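PDB 2YJK: Afp from Microbacterium arborescens, which takes up and binds iron as a twelve-subunit ferritin-like cage of the Dps family, probably holding it in the ferric state. Local coordinates for residues L123-I127 with A141-K145; M32-V36 with A65-A69. One frame throughout, in Å; residues are numbered along the deposited sequence.

Two helical hairpins, met one after the other along the chain, build the four-helix bundle of this Dps subunit. From the N terminus, helix 15-45 runs out and helix 51-78 returns, and contact 2 (32-36 with 65-69) closes this first loop close to the centre of the folded subunit. A long connection holding helix 87-92 then leads to helices 105-130 and 135-156, whose shorter hairpin is closed by contact 1 (123-127 with 141-145). The two loops are in series, neither nested nor crossed. Their centres lie about 14 Å apart, and the hairpins meet directly where CG2 of Ile144 packs on CG of Tyr68, 3.7 Å away.

Contact 1: L123-I127 with A141-K145; sequences LQAAI and AIEIK
Apolar packing carries most of this contact, with Ala141 fitted among Leu123, Ala126 and Ile127. The Ala141 methyl meets CG1 of Ile127 at 3.7 Å and CB of Ala126 at 4.0 Å. Both branches of Leu123 rest on Ile144, CD1 and CD2 each 3.8 Å from its CG2, and the two side chains cross at about a right angle. Ile127 directs CG1 away from its own carbonyl carbon (chi1 -66°), which brings that branch against both the Ala141 methyl and CG1 of Ile142, while its CD1 reaches CD of Lys145 at 3.6 Å. Replacing Ile127 with an alanine would probably open a gap beside Ala141 and leave CD of Lys145 without its apolar partner. The pairing is that of consecutive antiparallel helices in a ferritin-like four-helix bundle, here 105-130 and 135-156, with segment axes 9.3 Å apart at 151°; Leu123 and Ile144 also touch Val28 of helix 15-45. Lys145 stretches across Ile127, bends only at its last torsion, and passes CE 3.3 Å from OE1 of Gln124. Its NZ forms a salt bridge with Asp149, while NE2 of Gln124 hydrogen-bonds Asp128.

Contact 2: M32-V36 with A65-A69; sequences MQALV and AQDYA
Within the first antiparallel hairpin of the ferritin-like bundle, Gln33 of helix 15-45 and Gln66 of helix 51-78 join their side-chain amides in a reciprocal pair. NE2 of Gln33 donates to OE1 of Gln66 at 2.9 Å, and NE2 of Gln66 donates back to OE1 of Gln33 at 3.2 Å. Each donor lies in the partner's carbonyl plane on a lone pair, yet the amide planes are turned 36° apart, with N-H...O angles of about 150°, moderately bent. Each glutamine extends CG opposite its backbone N (chi1 -171° in both) and then bends at chi2, bringing its amide across the gap. The two bonds together fix the rotation of both amides. Val36 packs against Gln66, its CG2 3.5 Å from CB of Gln66 and over the face of that amide at its NE2 end. Deeper in, the Ala65 methyl sits 3.4 Å from the carbonyl O of Met32, whose CB meets CB of Ala69 at 3.8 Å. Beyond CG, Met32 folds its SD to the edge of the Tyr68 ring. Gln66 also neighbours Asp70, an Fe(3+) ligand of this protein though without metal in this chain, and packs on Lys40 of a neighbouring subunit, consistent with the inter-subunit iron site of Dps proteins.

Contact 1: L123-I127 with A141-K145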
ATOM      1  N   LEU C 123      36.084   5.943   4.870  1.00 31.50           N
ATOM      2  CA  LEU C 123      35.302   5.061   5.766  1.00 29.98           C
ATOM      3  C   LEU C 123      36.215   4.116   6.593  1.00 30.87           C
ATOM      4  O   LEU C 123      35.979   3.895   7.807  1.00 30.72           O
ATOM      5  CB  LEU C 123      34.207   4.314   5.010  1.00 28.51           C
ATOM      6  CG  LEU C 123      33.031   5.217   4.605  1.00 27.42           C
ATOM      7  CD1 LEU C 123      32.363   4.666   3.362  1.00 26.35           C
ATOM      8  CD2 LEU C 123      32.028   5.389   5.771  1.00 26.44           C
ATOM      9  N   GLN C 124      37.269   3.594   5.963  1.00 30.69           N
ATOM     10  CA  GLN C 124      38.139   2.652   6.647  1.00 32.08           C
ATOM     11  C   GLN C 124      38.968   3.416   7.688  1.00 32.28           C
ATOM     12  O   GLN C 124      39.026   3.015   8.820  1.00 34.00           O
ATOM     13  CB  GLN C 124      39.004   1.835   5.668  1.00 32.36           C
ATOM     14  CG  GLN C 124      39.834   0.653   6.333  1.00 36.42           C
ATOM     15  CD  GLN C 124      38.919  -0.418   7.027  1.00 42.57           C
ATOM     16  OE1 GLN C 124      37.921  -0.878   6.450  1.00 44.40           O
ATOM     17  NE2 GLN C 124      39.243  -0.770   8.269  1.00 42.31           N
ATOM     18  N   ALA C 125      39.448   4.598   7.358  1.00 31.37           N
ATOM     19  CA  ALA C 125      39.994   5.457   8.418  1.00 33.12           C
ATOM     20  C   ALA C 125      38.997   5.742   9.592  1.00 32.35           C
ATOM     21  O   ALA C 125      39.387   5.745  10.756  1.00 31.29           O
ATOM     22  CB  ALA C 125      40.558   6.769   7.831  1.00 33.70           C
ATOM     23  N   ALA C 126      37.718   5.973   9.292  1.00 31.66           N
ATOM     24  CA  ALA C 126      36.770   6.223  10.405  1.00 31.82           C
ATOM     25  C   ALA C 126      36.594   4.979  11.253  1.00 31.33           C
ATOM     26  O   ALA C 126      36.606   5.075  12.441  1.00 30.99           O
ATOM     27  CB  ALA C 126      35.440   6.757   9.930  1.00 29.93           C
ATOM     28  N   ILE C 127      36.501   3.816  10.624  1.00 31.97           N
ATOM     29  CA  ILE C 127      36.306   2.555  11.343  1.00 32.73           C
ATOM     30  C   ILE C 127      37.495   2.265  12.246  1.00 34.18           C
ATOM     31  O   ILE C 127      37.303   1.906  13.407  1.00 34.30           O
ATOM     32  CB  ILE C 127      36.034   1.367  10.371  1.00 32.53           C
ATOM     33  CG1 ILE C 127      34.693   1.603   9.676  1.00 30.04           C
ATOM     34  CG2 ILE C 127      36.021   0.005  11.107  1.00 30.31           C
ATOM     35  CD1 ILE C 127      34.582   0.887   8.378  1.00 28.62           C
ATOM     36  N   ALA C 141      29.813   4.174  10.599  1.00 28.22           N
ATOM     37  CA  ALA C 141      30.827   4.065   9.515  1.00 27.86           C
ATOM     38  C   ALA C 141      30.777   2.683   8.934  1.00 27.04           C
ATOM     39  O   ALA C 141      30.799   2.505   7.717  1.00 26.59           O
ATOM     40  CB  ALA C 141      32.237   4.358  10.032  1.00 27.58           C
ATOM     41  N   ILE C 142      30.640   1.689   9.802  1.00 27.44           N
ATOM     42  CA  ILE C 142      30.492   0.309   9.340  1.00 27.88           C
ATOM     43  C   ILE C 142      29.265   0.105   8.447  1.00 27.02           C
ATOM     44  O   ILE C 142      29.353  -0.520   7.364  1.00 24.84           O
ATOM     45  CB  ILE C 142      30.482  -0.712  10.507  1.00 27.26           C
ATOM     46  CG1 ILE C 142      31.922  -0.899  11.031  1.00 28.31           C
ATOM     47  CG2 ILE C 142      30.001  -2.039   9.973  1.00 28.50           C
ATOM     48  CD1 ILE C 142      32.005  -1.529  12.471  1.00 28.68           C
ATOM     49  N   GLU C 143      28.113   0.609   8.902  1.00 27.69           N
ATOM     50  CA  GLU C 143      26.888   0.451   8.137  1.00 28.47           C
ATOM     51  C   GLU C 143      27.040   1.140   6.731  1.00 27.01           C
ATOM     52  O   GLU C 143      26.687   0.559   5.706  1.00 24.78           O
ATOM     53  CB  GLU C 143      25.721   1.044   8.923  1.00 30.35           C
ATOM     54  CG  GLU C 143      24.392   1.214   8.126  1.00 39.00           C
ATOM     55  CD  GLU C 143      23.400   2.066   8.932  1.00 48.88           C
ATOM     56  OE1 GLU C 143      22.956   1.581   9.982  1.00 50.36           O
ATOM     57  OE2 GLU C 143      23.109   3.228   8.544  1.00 52.02           O
ATOM     58  N   ILE C 144      27.562   2.359   6.673  1.00 24.97           N
ATOM     59  CA  ILE C 144      27.738   2.990   5.377  1.00 24.94           C
ATOM     60  C   ILE C 144      28.780   2.206   4.470  1.00 26.11           C
ATOM     61  O   ILE C 144      28.559   2.011   3.256  1.00 25.92           O
ATOM     62  CB  ILE C 144      28.237   4.462   5.509  1.00 24.73           C
ATOM     63  CG1 ILE C 144      27.172   5.383   6.176  1.00 26.10           C
ATOM     64  CG2 ILE C 144      28.617   5.008   4.096  1.00 22.11           C
ATOM     65  CD1 ILE C 144      27.759   6.687   6.778  1.00 24.36           C
ATOM     66  N   LYS C 145      29.916   1.771   5.062  1.00 25.08           N
ATOM     67  CA  LYS C 145      30.855   0.909   4.295  1.00 26.30           C
ATOM     68  C   LYS C 145      30.226  -0.374   3.657  1.00 25.41           C
ATOM     69  O   LYS C 145      30.533  -0.724   2.509  1.00 25.05           O
ATOM     70  CB  LYS C 145      32.086   0.534   5.111  1.00 25.00           C
ATOM     71  CG  LYS C 145      33.209   0.100   4.173  1.00 29.62           C
ATOM     72  CD  LYS C 145      34.510  -0.206   4.947  1.00 34.39           C
ATOM     73  CE  LYS C 145      35.727  -0.489   3.980  1.00 37.71           C
ATOM     74  NZ  LYS C 145      35.476  -1.651   3.120  1.00 39.80           N
TER

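Contact 2: M32-V36 with A65-A69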
ATOM      1  N   MET C  32      30.200  11.633   0.404  1.00 27.21           N
ATOM      2  CA  MET C  32      28.875  11.109   0.093  1.00 26.75           C
ATOM      3  C   MET C  32      27.966  12.143  -0.555  1.00 27.35           C
ATOM      4  O   MET C  32      27.211  11.816  -1.427  1.00 26.08           O
ATOM      5  CB  MET C  32      28.253  10.603   1.336  1.00 26.48           C
ATOM      6  CG  MET C  32      28.835   9.217   1.807  1.00 31.72           C
ATOM      7  SD  MET C  32      28.884   7.921   0.502  1.00 38.58           S
ATOM      8  CE  MET C  32      30.608   7.770   0.370  1.00 36.93           C
ATOM      9  N   GLN C  33      28.032  13.397  -0.112  1.00 28.02           N
ATOM     10  CA  GLN C  33      27.196  14.432  -0.639  1.00 27.97           C
ATOM     11  C   GLN C  33      27.717  14.825  -2.043  1.00 28.78           C
ATOM     12  O   GLN C  33      26.877  15.147  -2.915  1.00 28.11           O
ATOM     13  CB  GLN C  33      27.179  15.647   0.333  1.00 28.53           C
ATOM     14  CG  GLN C  33      26.182  16.740   0.017  1.00 30.36           C
ATOM     15  CD  GLN C  33      24.736  16.222  -0.025  1.00 33.88           C
ATOM     16  OE1 GLN C  33      24.167  16.053  -1.111  1.00 39.01           O
ATOM     17  NE2 GLN C  33      24.152  15.961   1.135  1.00 29.65           N
ATOM     18  N   ALA C  34      29.054  14.853  -2.243  1.00 28.81           N
ATOM     19  CA  ALA C  34      29.669  15.027  -3.591  1.00 29.19           C
ATOM     20  C   ALA C  34      29.214  13.920  -4.591  1.00 29.44           C
ATOM     21  O   ALA C  34      28.891  14.221  -5.743  1.00 29.16           O
ATOM     22  CB  ALA C  34      31.213  15.038  -3.514  1.00 27.96           C
ATOM     23  N   LEU C  35      29.141  12.665  -4.104  1.00 28.94           N
ATOM     24  CA  LEU C  35      28.669  11.537  -4.874  1.00 28.82           C
ATOM     25  C   LEU C  35      27.195  11.659  -5.288  1.00 28.11           C
ATOM     26  O   LEU C  35      26.846  11.247  -6.402  1.00 27.26           O
ATOM     27  CB  LEU C  35      28.915  10.256  -4.100  1.00 29.36           C
ATOM     28  CG  LEU C  35      28.705   8.967  -4.895  1.00 32.14           C
ATOM     29  CD1 LEU C  35      29.707   8.931  -6.018  1.00 34.45           C
ATOM     30  CD2 LEU C  35      28.634   7.605  -4.037  1.00 28.91           C
ATOM     31  N   VAL C  36      26.351  12.306  -4.455  1.00 27.22           N
ATOM     32  CA  VAL C  36      24.981  12.632  -4.878  1.00 25.88           C
ATOM     33  C   VAL C  36      25.025  13.530  -6.169  1.00 27.60           C
ATOM     34  O   VAL C  36      24.343  13.246  -7.187  1.00 25.94           O
ATOM     35  CB  VAL C  36      24.180  13.375  -3.756  1.00 26.77           C
ATOM     36  CG1 VAL C  36      22.922  14.001  -4.346  1.00 27.09           C
ATOM     37  CG2 VAL C  36      23.780  12.376  -2.603  1.00 22.24           C
ATOM     38  N   ALA C  65      23.905   7.285  -1.530  1.00 24.71           N
ATOM     39  CA  ALA C  65      24.862   8.281  -1.054  1.00 24.95           C
ATOM     40  C   ALA C  65      24.134   9.366  -0.205  1.00 25.75           C
ATOM     41  O   ALA C  65      24.593   9.726   0.901  1.00 25.75           O
ATOM     42  CB  ALA C  65      25.668   8.934  -2.278  1.00 25.06           C
ATOM     43  N   GLN C  66      23.012   9.863  -0.711  1.00 22.70           N
ATOM     44  CA  GLN C  66      22.241  10.836   0.037  1.00 25.15           C
ATOM     45  C   GLN C  66      21.843  10.316   1.425  1.00 26.02           C
ATOM     46  O   GLN C  66      21.974  11.042   2.363  1.00 25.89           O
ATOM     47  CB  GLN C  66      20.973  11.341  -0.704  1.00 24.79           C
ATOM     48  CG  GLN C  66      20.307  12.541   0.022  1.00 27.49           C
ATOM     49  CD  GLN C  66      21.250  13.786   0.063  1.00 31.20           C
ATOM     50  OE1 GLN C  66      21.933  14.076   1.082  1.00 34.19           O
ATOM     51  NE2 GLN C  66      21.342  14.474  -1.063  1.00 28.46           N
ATOM     52  N   ASP C  67      21.384   9.071   1.544  1.00 26.87           N
ATOM     53  CA  ASP C  67      21.035   8.525   2.849  1.00 28.90           C
ATOM     54  C   ASP C  67      22.258   8.456   3.724  1.00 27.57           C
ATOM     55  O   ASP C  67      22.210   8.868   4.879  1.00 27.80           O
ATOM     56  CB  ASP C  67      20.380   7.148   2.760  1.00 30.93           C
ATOM     57  CG  ASP C  67      18.932   7.222   2.251  1.00 42.13           C
ATOM     58  OD1 ASP C  67      18.177   8.214   2.575  1.00 48.64           O
ATOM     59  OD2 ASP C  67      18.520   6.278   1.495  1.00 53.47           O
ATOM     60  N   TYR C  68      23.360   8.008   3.171  1.00 26.18           N
ATOM     61  CA  TYR C  68      24.603   7.883   3.959  1.00 26.76           C
ATOM     62  C   TYR C  68      25.111   9.213   4.432  1.00 26.32           C
ATOM     63  O   TYR C  68      25.529   9.327   5.577  1.00 26.78           O
ATOM     64  CB  TYR C  68      25.690   7.135   3.184  1.00 24.88           C
ATOM     65  CG  TYR C  68      25.294   5.739   2.773  1.00 28.55           C
ATOM     66  CD1 TYR C  68      24.385   4.961   3.564  1.00 31.16           C
ATOM     67  CD2 TYR C  68      25.792   5.189   1.591  1.00 32.71           C
ATOM     68  CE1 TYR C  68      24.023   3.690   3.166  1.00 35.32           C
ATOM     69  CE2 TYR C  68      25.420   3.892   1.188  1.00 33.79           C
ATOM     70  CZ  TYR C  68      24.575   3.168   1.971  1.00 34.35           C
ATOM     71  OH  TYR C  68      24.223   1.936   1.516  1.00 38.74           O
ATOM     72  N   ALA C  69      25.017  10.238   3.582  1.00 26.09           N
ATOM     73  CA  ALA C  69      25.466  11.594   3.966  1.00 26.61           C
ATOM     74  C   ALA C  69      24.623  12.051   5.167  1.00 26.14           C
ATOM     75  O   ALA C  69      25.164  12.524   6.192  1.00 25.32           O
ATOM     76  CB  ALA C  69      25.343  12.600   2.766  1.00 24.76           C
TER